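Local coordinates for fatty acid repression mutant protein 2 (Saccharomyces cerevisiae, PDB 4URP) that reduces nitro compounds such as 4-nitroquinoline N-oxide with NADH as reductant, using one FMN per subunit, and takes part in the oxidative stress response, at residues A[66-74]-A[146-156]. Residues are numbered along the deposited sequence; the frame is centred on the assembly and turned at random.
Sequences IWDAVASAM and QHYNDYVKSAL
Along the backbone I66 comes nearest A155 and V70 nearest Y151, where helix segments 66-73 and 149-155 cross steeply, at 121° between their N-to-C directions, axes 9.4 Å apart at closest approach. Apolar side chains carry the contact. The branched I66 has a methyl for each of two neighbours: its CG2 meets V152 CG1 at 3.8 Å, the two side chains crossing at about a right angle, while CD1 lies on A155, at its CB and its carbonyl O, where the small side chain keeps the helix surface low. V70, next along the same face, works with both branches. With CG1 anti to the backbone N (chi1 173°), that methyl lies over one face of the Y148 ring, and CG2 is left to meet Y151 CB at 3.8 Å and, more loosely, V152. Beyond it, A73 CB approaches the Y151 ring at CE1. The flexible chain of M74, bent at chi2 and chi3, reaches the side of both tyrosines, in a Met-aromatic contact with each: its SD is 4.9 Å from the centroid of the Y151 ring and 5.3 Å from that of Y148, oblique to both. The long indole of W67 brings CZ3 to within 3.5 Å of Y148 CD2, the two rings meeting at their edges, and sets CH2 beside Q146 CB. Were W67 replaced by an alanine, the edge of Y148 and the aliphatic part of Q146 would probably lose their apolar neighbour, and the tyrosine ring would be less firmly held. R82 engages Q146 through OE1. The contact thus joins helix 60-73 to the short helix 149-155 beside the antiparallel sheet: W67 packs on S93 and V171 of strands 92-99 and 164-172, V152 on V166, and P83 abuts V70 from a loop.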
loop_
_atom_site.group_PDB
_atom_site.type_symbol
_atom_site.label_atom_id
_atom_site.label_comp_id
_atom_site.label_asym_id
_atom_site.label_seq_id
_atom_site.Cartn_x
_atom_site.Cartn_y
_atom_site.Cartn_z
ATOM N N ILE A 66 -8.198 -13.683 -21.039
ATOM C CA ILE A 66 -7.567 -12.368 -21.036
ATOM C C ILE A 66 -6.075 -12.430 -21.332
ATOM O O ILE A 66 -5.569 -11.676 -22.162
ATOM C CB ILE A 66 -7.796 -11.631 -19.703
ATOM C CG1 ILE A 66 -9.289 -11.372 -19.497
ATOM C CG2 ILE A 66 -7.046 -10.312 -19.687
ATOM C CD1 ILE A 66 -9.925 -10.598 -20.626
ATOM N N TRP A 67 -5.368 -13.323 -20.650
ATOM C CA TRP A 67 -3.930 -13.446 -20.851
ATOM C C TRP A 67 -3.610 -13.960 -22.251
ATOM O O TRP A 67 -2.523 -13.718 -22.779
ATOM C CB TRP A 67 -3.315 -14.355 -19.792
ATOM C CG TRP A 67 -3.572 -13.901 -18.398
ATOM C CD1 TRP A 67 -4.501 -14.400 -17.540
ATOM C CD2 TRP A 67 -2.893 -12.856 -17.694
ATOM N NE1 TRP A 67 -4.446 -13.735 -16.342
ATOM C CE2 TRP A 67 -3.465 -12.783 -16.411
ATOM C CE3 TRP A 67 -1.857 -11.979 -18.024
ATOM C CZ2 TRP A 67 -3.039 -11.868 -15.458
ATOM C CZ3 TRP A 67 -1.435 -11.071 -17.075
ATOM C CH2 TRP A 67 -2.025 -11.022 -15.807
ATOM N N ASP A 68 -4.564 -14.667 -22.847
ATOM C CA ASP A 68 -4.429 -15.107 -24.227
ATOM C C ASP A 68 -4.588 -13.920 -25.160
ATOM O O ASP A 68 -4.052 -13.911 -26.267
ATOM C CB ASP A 68 -5.479 -16.164 -24.561
ATOM C CG ASP A 68 -5.508 -16.508 -26.033
ATOM O OD1 ASP A 68 -4.700 -17.360 -26.460
ATOM O OD2 ASP A 68 -6.332 -15.921 -26.764
ATOM N N ALA A 69 -5.337 -12.921 -24.706
ATOM C CA ALA A 69 -5.555 -11.714 -25.489
ATOM C C ALA A 69 -4.346 -10.798 -25.387
ATOM O O ALA A 69 -3.981 -10.121 -26.344
ATOM C CB ALA A 69 -6.806 -10.997 -25.014
ATOM N N VAL A 70 -3.730 -10.775 -24.213
ATOM C CA VAL A 70 -2.521 -9.993 -24.020
ATOM C C VAL A 70 -1.388 -10.621 -24.815
ATOM O O VAL A 70 -0.687 -9.937 -25.556
ATOM C CB VAL A 70 -2.126 -9.912 -22.532
ATOM C CG1 VAL A 70 -0.766 -9.249 -22.378
ATOM C CG2 VAL A 70 -3.183 -9.160 -21.746
ATOM N N ALA A 71 -1.243 -11.938 -24.691
ATOM C CA ALA A 71 -0.180 -12.673 -25.375
ATOM C C ALA A 71 -0.381 -12.759 -26.887
ATOM O O ALA A 71 0.222 -13.598 -27.554
ATOM C CB ALA A 71 -0.037 -14.065 -24.785
ATOM N N SER A 72 -1.239 -11.898 -27.418
ATOM C CA SER A 72 -1.408 -11.757 -28.858
ATOM C C SER A 72 -1.102 -10.314 -29.233
ATOM O O SER A 72 -0.745 -10.014 -30.373
ATOM C CB SER A 72 -2.827 -12.139 -29.286
ATOM O OG SER A 72 -3.063 -13.523 -29.089
ATOM N N ALA A 73 -1.242 -9.423 -28.255
ATOM C CA ALA A 73 -0.806 -8.042 -28.403
ATOM C C ALA A 73 0.695 -7.984 -28.158
ATOM O O ALA A 73 1.358 -7.006 -28.498
ATOM C CB ALA A 73 -1.543 -7.143 -27.428
ATOM N N MET A 74 1.233 -9.077 -27.627
ATOM C CA MET A 74 2.673 -9.266 -27.493
ATOM C C MET A 74 3.134 -10.181 -28.615
ATOM O O MET A 74 2.643 -11.308 -28.733
ATOM C CB MET A 74 2.995 -9.907 -26.152
ATOM C CG MET A 74 2.196 -9.320 -25.004
ATOM S SD MET A 74 3.089 -7.963 -24.228
ATOM C CE MET A 74 4.326 -8.885 -23.315
ATOM N N GLN A 146 1.670 -8.432 -11.445
ATOM C CA GLN A 146 1.602 -8.170 -12.878
ATOM C C GLN A 146 0.975 -6.805 -13.117
ATOM O O GLN A 146 0.038 -6.411 -12.421
ATOM C CB GLN A 146 0.813 -9.252 -13.622
ATOM C CG GLN A 146 1.659 -10.413 -14.130
ATOM C CD GLN A 146 3.010 -9.975 -14.674
ATOM O OE1 GLN A 146 4.051 -10.457 -14.227
ATOM N NE2 GLN A 146 2.999 -9.068 -15.646
ATOM N N HIS A 147 1.501 -6.077 -14.097
ATOM C CA HIS A 147 1.055 -4.708 -14.351
ATOM C C HIS A 147 0.699 -4.454 -15.807
ATOM O O HIS A 147 0.995 -3.392 -16.353
ATOM C CB HIS A 147 2.113 -3.708 -13.891
ATOM C CG HIS A 147 2.305 -3.671 -12.405
ATOM N ND1 HIS A 147 2.789 -4.754 -11.699
ATOM C CD2 HIS A 147 2.085 -2.697 -11.501
ATOM C CE1 HIS A 147 2.854 -4.435 -10.409
ATOM N NE2 HIS A 147 2.432 -3.193 -10.271
ATOM N N TYR A 148 0.049 -5.428 -16.433
ATOM C CA TYR A 148 -0.475 -5.242 -17.779
ATOM C C TYR A 148 -1.790 -4.495 -17.701
ATOM O O TYR A 148 -2.821 -5.003 -18.131
ATOM C CB TYR A 148 -0.713 -6.594 -18.437
ATOM C CG TYR A 148 0.551 -7.340 -18.758
ATOM C CD1 TYR A 148 1.600 -6.712 -19.409
ATOM C CD2 TYR A 148 0.699 -8.671 -18.402
ATOM C CE1 TYR A 148 2.757 -7.391 -19.705
ATOM C CE2 TYR A 148 1.854 -9.358 -18.692
ATOM C CZ TYR A 148 2.880 -8.715 -19.344
ATOM O OH TYR A 148 4.035 -9.403 -19.634
ATOM N N ASN A 149 -1.747 -3.290 -17.146
ATOM C CA ASN A 149 -2.950 -2.516 -16.876
ATOM C C ASN A 149 -3.755 -2.223 -18.127
ATOM O O ASN A 149 -4.895 -2.656 -18.257
ATOM C CB ASN A 149 -2.593 -1.203 -16.185
ATOM C CG ASN A 149 -1.787 -1.411 -14.929
ATOM O OD1 ASN A 149 -1.985 -2.388 -14.205
ATOM N ND2 ASN A 149 -0.868 -0.496 -14.661
ATOM N N ASP A 150 -3.150 -1.476 -19.045
ATOM C CA ASP A 150 -3.818 -1.075 -20.277
ATOM C C ASP A 150 -4.259 -2.274 -21.110
ATOM O O ASP A 150 -5.314 -2.244 -21.742
ATOM C CB ASP A 150 -2.906 -0.168 -21.107
ATOM C CG ASP A 150 -1.437 -0.384 -20.803
ATOM O OD1 ASP A 150 -0.858 -1.362 -21.320
ATOM O OD2 ASP A 150 -0.860 0.425 -20.044
ATOM N N TYR A 151 -3.448 -3.328 -21.110
ATOM C CA TYR A 151 -3.757 -4.509 -21.902
ATOM C C TYR A 151 -4.996 -5.247 -21.401
ATOM O O TYR A 151 -5.851 -5.636 -22.197
ATOM C CB TYR A 151 -2.547 -5.444 -21.954
ATOM C CG TYR A 151 -1.525 -5.049 -22.998
ATOM C CD1 TYR A 151 -1.900 -4.330 -24.127
ATOM C CD2 TYR A 151 -0.187 -5.400 -22.861
ATOM C CE1 TYR A 151 -0.972 -3.970 -25.086
ATOM C CE2 TYR A 151 0.747 -5.042 -23.817
ATOM C CZ TYR A 151 0.348 -4.329 -24.926
ATOM O OH TYR A 151 1.272 -3.972 -25.880
ATOM N N VAL A 152 -5.100 -5.428 -20.089
ATOM C CA VAL A 152 -6.262 -6.105 -19.528
ATOM C C VAL A 152 -7.449 -5.158 -19.426
ATOM O O VAL A 152 -8.592 -5.596 -19.346
ATOM C CB VAL A 152 -5.970 -6.720 -18.146
ATOM C CG1 VAL A 152 -4.756 -7.638 -18.219
ATOM C CG2 VAL A 152 -5.771 -5.636 -17.110
ATOM N N LYS A 153 -7.177 -3.858 -19.440
ATOM C CA LYS A 153 -8.240 -2.865 -19.376
ATOM C C LYS A 153 -9.101 -2.922 -20.629
ATOM O O LYS A 153 -10.326 -2.928 -20.551
ATOM C CB LYS A 153 -7.655 -1.463 -19.211
ATOM C CG LYS A 153 -8.684 -0.343 -19.246
ATOM C CD LYS A 153 -9.784 -0.577 -18.231
ATOM C CE LYS A 153 -10.622 0.671 -18.048
ATOM N NZ LYS A 153 -11.085 1.214 -19.357
ATOM N N SER A 154 -8.453 -2.949 -21.787
ATOM C CA SER A 154 -9.176 -3.059 -23.046
ATOM C C SER A 154 -9.765 -4.456 -23.188
ATOM O O SER A 154 -10.845 -4.636 -23.750
ATOM C CB SER A 154 -8.247 -2.764 -24.226
ATOM O OG SER A 154 -8.959 -2.794 -25.452
ATOM N N ALA A 155 -9.040 -5.442 -22.672
ATOM C CA ALA A 155 -9.454 -6.832 -22.775
ATOM C C ALA A 155 -10.637 -7.117 -21.863
ATOM O O ALA A 155 -11.411 -8.041 -22.111
ATOM C CB ALA A 155 -8.294 -7.753 -22.435
ATOM N N LEU A 156 -10.757 -6.320 -20.808
ATOM C CA LEU A 156 -11.829 -6.452 -19.831
ATOM C C LEU A 156 -13.196 -6.417 -20.506
ATOM O O LEU A 156 -13.371 -5.741 -21.516
ATOM C CB LEU A 156 -11.715 -5.335 -18.788
ATOM C CG LEU A 156 -11.453 -5.748 -17.336
ATOM C CD1 LEU A 156 -10.514 -6.940 -17.248
ATOM C CD2 LEU A 156 -10.907 -4.567 -16.557
#